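Local coordinates for protein computational Design of Enzyme (Synthetic construct, PDB 3TP4) that carries a computationally designed, serine-containing catalytic triad, probably intended to give an activated serine, in a scaffold related to family 26 glycosyl hydrolases, at residues T71-E75 with Y147-I151; F94-R99 with L154-R160; H141-V145 with L196-T200. One frame throughout, in Å; residues are numbered along the deposited sequence.

Contact 1: residues T71-E75 with Y147-I151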
# COMPACT_ATOMS: atom_id res chain seq x y z
N THR A 71 9.94 -4.14 0.14
CA THR A 71 10.87 -3.68 1.18
C THR A 71 11.81 -4.81 1.59
O THR A 71 12.85 -4.58 2.20
CB THR A 71 10.14 -3.17 2.42
OG1 THR A 71 9.28 -4.20 2.93
CG2 THR A 71 9.33 -1.93 2.08
N SER A 72 11.43 -6.03 1.23
CA SER A 72 12.27 -7.22 1.34
C SER A 72 13.71 -6.99 0.85
O SER A 72 14.64 -7.65 1.30
CB SER A 72 11.62 -8.33 0.51
OG SER A 72 12.01 -9.60 0.98
N ILE A 73 13.88 -6.06 -0.08
CA ILE A 73 15.20 -5.75 -0.61
C ILE A 73 16.15 -5.24 0.47
O ILE A 73 17.36 -5.45 0.39
CB ILE A 73 15.11 -4.67 -1.70
CG1 ILE A 73 14.43 -5.24 -2.95
CG2 ILE A 73 16.48 -4.12 -2.04
CD1 ILE A 73 14.01 -4.18 -3.90
N ILE A 74 15.60 -4.55 1.46
CA ILE A 74 16.41 -4.00 2.54
C ILE A 74 16.97 -5.13 3.41
O ILE A 74 18.07 -5.02 3.94
CB ILE A 74 15.58 -3.05 3.43
CG1 ILE A 74 15.23 -1.78 2.65
CG2 ILE A 74 16.33 -2.71 4.72
CD1 ILE A 74 14.05 -1.02 3.25
N GLU A 75 16.21 -6.21 3.52
CA GLU A 75 16.60 -7.35 4.33
C GLU A 75 17.61 -8.21 3.57
O GLU A 75 18.18 -9.14 4.12
CB GLU A 75 15.37 -8.19 4.66
CG GLU A 75 14.17 -7.39 5.16
CD GLU A 75 12.85 -8.10 4.92
OE1 GLU A 75 12.85 -9.14 4.22
OE2 GLU A 75 11.81 -7.62 5.42
N TYR A 147 12.05 -1.10 11.65
CA TYR A 147 11.73 -1.39 10.25
C TYR A 147 11.29 -0.13 9.52
O TYR A 147 11.73 0.15 8.41
CB TYR A 147 10.66 -2.46 10.15
CG TYR A 147 10.60 -3.12 8.79
CD1 TYR A 147 9.61 -2.79 7.87
CD2 TYR A 147 11.55 -4.06 8.42
CE1 TYR A 147 9.56 -3.40 6.61
CE2 TYR A 147 11.52 -4.68 7.18
CZ TYR A 147 10.53 -4.34 6.28
OH TYR A 147 10.51 -4.96 5.05
N LEU A 148 10.41 0.65 10.15
CA LEU A 148 9.97 1.91 9.57
C LEU A 148 11.10 2.94 9.40
O LEU A 148 11.15 3.65 8.39
CB LEU A 148 8.80 2.51 10.37
CG LEU A 148 7.52 1.66 10.41
CD1 LEU A 148 6.42 2.28 11.27
CD2 LEU A 148 7.01 1.43 9.01
N ASP A 149 11.99 3.03 10.38
CA ASP A 149 13.16 3.91 10.25
C ASP A 149 13.93 3.63 8.96
O ASP A 149 14.37 4.55 8.27
CB ASP A 149 14.11 3.73 11.45
CG ASP A 149 13.57 4.34 12.74
OD1 ASP A 149 12.72 5.27 12.68
OD2 ASP A 149 14.00 3.90 13.83
N ASP A 150 14.13 2.35 8.65
CA ASP A 150 14.81 1.95 7.44
C ASP A 150 14.03 2.42 6.21
O ASP A 150 14.61 2.88 5.23
CB ASP A 150 14.96 0.43 7.40
CG ASP A 150 16.07 -0.07 8.31
OD1 ASP A 150 16.93 0.75 8.70
OD2 ASP A 150 16.08 -1.28 8.64
N ILE A 151 12.71 2.32 6.27
CA ILE A 151 11.89 2.76 5.16
C ILE A 151 12.02 4.27 4.99
O ILE A 151 12.11 4.78 3.87
CB ILE A 151 10.41 2.33 5.35
CG1 ILE A 151 10.30 0.81 5.17
CG2 ILE A 151 9.48 3.06 4.37
CD1 ILE A 151 8.95 0.23 5.55
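Tyr147 reaches across from its helix and sets its phenol oxygen between Thr71 and Glu75. Thr71 OG1 lies 2.6 Å from Tyr147 OH, a short hydrogen bond in which either hydroxyl could be the donor. In Thr71, OG1 stands between the backbone N and the carbonyl carbon (chi1 57°), which turns it to the phenol and leaves CG2 for Ile151. OG1 meets the ring at its edge, in the ring plane. Glu75 OE2 comes to the same hydroxyl, 3.0 Å from Tyr147 OH, also near the ring plane. The carboxylate and ring planes are 52° apart. The bond to Glu75 is not settled, because the phenol proton could go to either neighbour. Replacing Tyr147 with a phenylalanine would probably leave Thr71 OG1 and Glu75 OE2 without their shared partner and the turn more loosely tied to the helix.

Looser packing flanks this polar point. Thr71 CG2 makes an apolar contact with Ile151 CD1 at 4.1 Å. Ile74 CG2 rests 4.2 Å from Asp150 OD2, whose main partner is Arg87, in a salt bridge.

A second shell places the first. The turn is held by a bond from Ile74 N to Thr71 O, 2.8 Å. Glu75 OE2 also accepts from Asn116 ND2, and Ser72 OG makes a weak bond to Glu75 OE1.

The segment 71-75 follows strand 66-70 of the TIM barrel directly. It therefore lies at the C-terminal end of the strand. Ser72 touches a Ser70, His37 and Glu320 group that is probably the designed triad. Thr71 packs on strand 107-113, Ile74 on helix 87-104, and Ile151 reaches Leu204 of helix 190-207.

Contact 2: residues F94-R99 with L154-R160; sequences FADYIR and LADASRR
Leu154 has CG anti to the backbone N (chi1 170°), which carries both of its methyls over to Phe94. CD2 lies over one face of the ring, offset toward the rim, in a CH-pi contact 3.7 Å from Leu154 CD2 to the Phe94 centroid. CD1 sits beside the root of the ring, 3.6 Å from Phe94 CB. In Arg99 a bend at chi3 (41°) folds the guanidinium back to the other segment. Arg99 NH1 then bonds to Arg159 O at 2.8 Å. The bond is fairly straight (160°). It uses a lone pair in the carbonyl plane and lies close to the guanidinium plane. Arg99 NH2 has a salt bridge to Asp161, so two bonds help fix the turn of this group.

Between these ends the backbones come close. Ala95 CB meets Ala157 CB at 3.8 Å, a small-residue contact. Ile98 CD1 packs 3.5 Å from Ser158 OG. That hydroxyl donates to Leu154 O at 3.0 Å, from above the carbonyl plane. Ser158 is the centre of an inverse gamma turn, where the chain leaves the helix.

Helices 87-104 and 141-157 are thus joined as neighbours on the outside of the TIM barrel. On the inner side Phe94 meets Trp69 of strand 66-70 edge-to-face. Ile98 and Ser158 both touch Ile168 of strand 168-174.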
# COMPACT_ATOMS: atom_id res chain seq x y z
N PHE A 94 18.75 -0.16 -3.38
CA PHE A 94 17.31 0.03 -3.55
C PHE A 94 17.12 1.42 -4.14
O PHE A 94 16.50 1.58 -5.20
CB PHE A 94 16.62 -0.10 -2.19
CG PHE A 94 15.15 -0.40 -2.26
CD1 PHE A 94 14.41 -0.14 -3.41
CD2 PHE A 94 14.49 -0.94 -1.17
CE1 PHE A 94 13.04 -0.42 -3.47
CE2 PHE A 94 13.12 -1.23 -1.21
CZ PHE A 94 12.40 -0.96 -2.36
N ALA A 95 17.69 2.42 -3.48
CA ALA A 95 17.57 3.80 -3.91
C ALA A 95 18.12 4.00 -5.31
O ALA A 95 17.59 4.80 -6.09
CB ALA A 95 18.27 4.74 -2.93
N ASP A 96 19.21 3.31 -5.63
CA ASP A 96 19.84 3.44 -6.94
C ASP A 96 18.90 2.93 -8.05
O ASP A 96 18.75 3.56 -9.09
CB ASP A 96 21.16 2.66 -6.98
CG ASP A 96 21.84 2.74 -8.34
OD1 ASP A 96 22.11 3.86 -8.81
OD2 ASP A 96 22.09 1.67 -8.94
N TYR A 97 18.28 1.78 -7.81
CA TYR A 97 17.35 1.20 -8.77
C TYR A 97 16.09 2.05 -8.93
O TYR A 97 15.52 2.10 -10.02
CB TYR A 97 16.99 -0.22 -8.35
CG TYR A 97 18.01 -1.27 -8.77
CD1 TYR A 97 19.38 -1.00 -8.73
CD2 TYR A 97 17.60 -2.52 -9.20
CE1 TYR A 97 20.30 -1.96 -9.11
CE2 TYR A 97 18.51 -3.48 -9.58
CZ TYR A 97 19.86 -3.20 -9.53
OH TYR A 97 20.76 -4.17 -9.91
N ILE A 98 15.67 2.71 -7.86
CA ILE A 98 14.52 3.62 -7.91
C ILE A 98 14.89 4.84 -8.74
O ILE A 98 14.08 5.34 -9.54
CB ILE A 98 14.07 4.07 -6.49
CG1 ILE A 98 13.23 2.97 -5.83
CG2 ILE A 98 13.26 5.37 -6.56
CD1 ILE A 98 12.96 3.22 -4.34
N ARG A 99 16.11 5.34 -8.55
CA ARG A 99 16.60 6.47 -9.33
C ARG A 99 16.66 6.13 -10.82
O ARG A 99 16.27 6.93 -11.68
CB ARG A 99 17.99 6.90 -8.83
CG ARG A 99 17.96 7.79 -7.59
CD ARG A 99 19.31 7.83 -6.84
NE ARG A 99 20.45 7.90 -7.75
CZ ARG A 99 20.80 8.99 -8.42
NH1 ARG A 99 20.10 10.11 -8.29
NH2 ARG A 99 21.86 8.96 -9.23
N LEU A 154 15.16 4.94 3.20
CA LEU A 154 15.02 4.69 1.76
C LEU A 154 14.33 5.86 1.10
O LEU A 154 14.77 6.35 0.05
CB LEU A 154 14.20 3.42 1.52
CG LEU A 154 13.81 3.19 0.05
CD1 LEU A 154 15.03 2.86 -0.79
CD2 LEU A 154 12.75 2.11 -0.07
N ALA A 155 13.24 6.32 1.71
CA ALA A 155 12.51 7.46 1.19
C ALA A 155 13.46 8.64 0.97
O ALA A 155 13.47 9.24 -0.10
CB ALA A 155 11.39 7.85 2.16
N ASP A 156 14.26 8.97 1.98
CA ASP A 156 15.14 10.14 1.89
C ASP A 156 16.27 9.97 0.87
O ASP A 156 16.74 10.95 0.28
CB ASP A 156 15.71 10.51 3.26
CG ASP A 156 16.63 11.73 3.21
OD1 ASP A 156 16.12 12.84 2.94
OD2 ASP A 156 17.85 11.58 3.43
N ALA A 157 16.70 8.73 0.65
CA ALA A 157 17.76 8.44 -0.32
C ALA A 157 17.27 8.41 -1.78
O ALA A 157 18.06 8.54 -2.72
CB ALA A 157 18.45 7.12 0.04
N SER A 158 15.97 8.23 -1.97
CA SER A 158 15.42 8.20 -3.32
C SER A 158 15.28 9.60 -3.89
O SER A 158 14.20 10.19 -3.90
CB SER A 158 14.07 7.47 -3.34
OG SER A 158 14.25 6.13 -2.90
N ARG A 159 16.41 10.14 -4.34
CA ARG A 159 16.50 11.50 -4.85
C ARG A 159 17.18 11.50 -6.21
O ARG A 159 18.11 10.75 -6.44
CB ARG A 159 17.34 12.36 -3.90
CG ARG A 159 16.72 12.59 -2.53
CD ARG A 159 17.61 13.49 -1.67
NE ARG A 159 17.01 13.79 -0.37
CZ ARG A 159 16.36 14.91 -0.08
NH1 ARG A 159 16.21 15.86 -0.99
NH2 ARG A 159 15.85 15.08 1.14
N ARG A 160 16.69 12.36 -7.10
CA ARG A 160 17.36 12.57 -8.37
C ARG A 160 18.70 13.27 -8.16
O ARG A 160 18.99 13.76 -7.06
CB ARG A 160 16.47 13.38 -9.30
CG ARG A 160 15.12 12.72 -9.52
CD ARG A 160 14.48 13.17 -10.82
NE ARG A 160 13.63 14.34 -10.65
CZ ARG A 160 12.36 14.39 -11.05
NH1 ARG A 160 11.81 13.34 -11.64
NH2 ARG A 160 11.65 15.50 -10.86

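Contact 3: residues H141-V145 with L196-T200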
# COMPACT_ATOMS: atom_id res chain seq x y z
N HIS A 141 6.94 -3.96 19.26
CA HIS A 141 6.75 -2.62 18.70
C HIS A 141 8.09 -2.02 18.22
O HIS A 141 8.16 -1.41 17.14
CB HIS A 141 6.07 -1.69 19.70
CG HIS A 141 5.70 -0.36 19.13
ND1 HIS A 141 4.85 -0.23 18.05
CD2 HIS A 141 6.05 0.90 19.48
CE1 HIS A 141 4.70 1.05 17.76
NE2 HIS A 141 5.42 1.76 18.62
N ALA A 142 9.15 -2.21 19.00
CA ALA A 142 10.46 -1.65 18.63
C ALA A 142 10.98 -2.18 17.29
O ALA A 142 11.56 -1.43 16.51
CB ALA A 142 11.49 -1.89 19.75
N GLU A 143 10.77 -3.47 17.03
CA GLU A 143 11.14 -4.04 15.74
C GLU A 143 10.41 -3.29 14.61
O GLU A 143 11.01 -2.93 13.59
CB GLU A 143 10.81 -5.53 15.66
CG GLU A 143 10.65 -6.21 17.01
CD GLU A 143 11.97 -6.47 17.70
OE1 GLU A 143 11.96 -7.07 18.79
OE2 GLU A 143 13.01 -6.08 17.13
N LEU A 144 9.11 -3.07 14.80
CA LEU A 144 8.32 -2.36 13.80
C LEU A 144 8.92 -0.98 13.55
O LEU A 144 9.20 -0.61 12.41
CB LEU A 144 6.87 -2.22 14.24
CG LEU A 144 6.02 -1.45 13.23
CD1 LEU A 144 5.92 -2.23 11.92
CD2 LEU A 144 4.64 -1.15 13.79
N VAL A 145 9.14 -0.24 14.63
CA VAL A 145 9.68 1.11 14.52
C VAL A 145 11.02 1.13 13.79
O VAL A 145 11.25 1.99 12.96
CB VAL A 145 9.83 1.79 15.91
CG1 VAL A 145 10.61 3.08 15.79
CG2 VAL A 145 8.47 2.05 16.50
N LEU A 196 -2.45 -0.36 13.07
CA LEU A 196 -1.10 -0.61 12.54
C LEU A 196 -0.85 0.30 11.34
O LEU A 196 0.20 0.93 11.24
CB LEU A 196 -0.92 -2.08 12.12
CG LEU A 196 0.27 -2.41 11.21
CD1 LEU A 196 1.59 -2.08 11.89
CD2 LEU A 196 0.27 -3.88 10.74
N TYR A 197 -1.81 0.33 10.42
CA TYR A 197 -1.66 1.13 9.21
C TYR A 197 -1.55 2.61 9.60
O TYR A 197 -0.69 3.34 9.08
CB TYR A 197 -2.85 0.91 8.27
CG TYR A 197 -2.67 1.49 6.87
CD1 TYR A 197 -2.77 2.86 6.64
CD2 TYR A 197 -2.43 0.65 5.78
CE1 TYR A 197 -2.61 3.39 5.35
CE2 TYR A 197 -2.27 1.17 4.49
CZ TYR A 197 -2.36 2.54 4.29
OH TYR A 197 -2.19 3.05 3.02
N ARG A 198 -2.42 3.05 10.50
CA ARG A 198 -2.47 4.47 10.91
C ARG A 198 -1.17 4.90 11.58
O ARG A 198 -0.61 5.94 11.25
CB ARG A 198 -3.68 4.74 11.82
CG ARG A 198 -5.03 4.67 11.08
CD ARG A 198 -6.19 4.47 12.04
NE ARG A 198 -7.47 4.33 11.34
CZ ARG A 198 -8.60 3.93 11.93
NH1 ARG A 198 -8.62 3.61 13.21
NH2 ARG A 198 -9.71 3.84 11.22
N PHE A 199 -0.69 4.08 12.52
CA PHE A 199 0.61 4.34 13.13
C PHE A 199 1.71 4.40 12.09
O PHE A 199 2.59 5.25 12.15
CB PHE A 199 0.98 3.26 14.15
CG PHE A 199 2.37 3.41 14.70
CD1 PHE A 199 2.66 4.38 15.64
CD2 PHE A 199 3.40 2.57 14.27
CE1 PHE A 199 3.93 4.53 16.15
CE2 PHE A 199 4.68 2.71 14.78
CZ PHE A 199 4.95 3.69 15.71
N THR A 200 1.69 3.47 11.14
CA THR A 200 2.72 3.44 10.11
C THR A 200 2.76 4.79 9.38
O THR A 200 3.85 5.35 9.13
CB THR A 200 2.46 2.31 9.10
OG1 THR A 200 2.64 1.04 9.74
CG2 THR A 200 3.40 2.41 7.90
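The carbonyl oxygen of Leu196, whose side chain packs on Leu144, is gripped twice by Thr200. Thr200 N donates to Leu196 O at 2.9 Å in the helix bond. Thr200 OG1 also donates to Leu196 O at 2.9 Å, and the two donors come from opposite faces of the carbonyl plane. The hydroxyl has a further bond with Trp173 NE1, so it links the helix to strand 168-174.

Across the contact the meeting is apolar and aromatic. His141 CE1 comes over one face of the Phe199 ring, 3.4 Å from Phe199 CZ. The ring planes are at 54°, an oblique pair. His141 ND1 is bonded to Val134 O, which helps hold the imidazole in its rotation.

Helices 141-157 and 190-207 follow one another round the outside of the TIM barrel, with strand 168-174 between them in the chain. Their short segments run in roughly the same direction, at 47°, with axes 12.4 Å apart. Bulky side chains span this distance. With its first torsion extended (chi1 178°), Leu144 stretches out toward helix 190-207, and its CD2 meets Leu196 CD1 at 3.7 Å. The same Leu144 CD2 lies 4.0 Å from Phe199 CD2. Val145 CG2 comes to the edge of the Phe199 ring near CZ, and also covers one face of the imidazole of its own helix neighbour His141. Leu144 and Leu196 both touch Trp173 of strand 168-174 and Val134 of helix 130-134.

Segment 71-75 follows strand 66-70, and contact 1 closes a loop of 71 residues when it meets helix 141-157. Segment 94-99 comes next, on helix 87-104. Contact 2 closes 54 residues, meeting the end of that same helix 141-157. Segment 141-145 starts this helix, and contact 3 closes 50 residues at helix 190-207. Each pair of contacts crosses and none nests. Helix 141-157 serves all three, from start to end. Contact 1 touches contact 2 through Ile73 and Phe94, and contact 3 through Leu148 and Phe199. Contacts 2 and 3 stay apart, about 11 Å between nearest atoms. Together they tie three successive barrel helices and one loop after a strand.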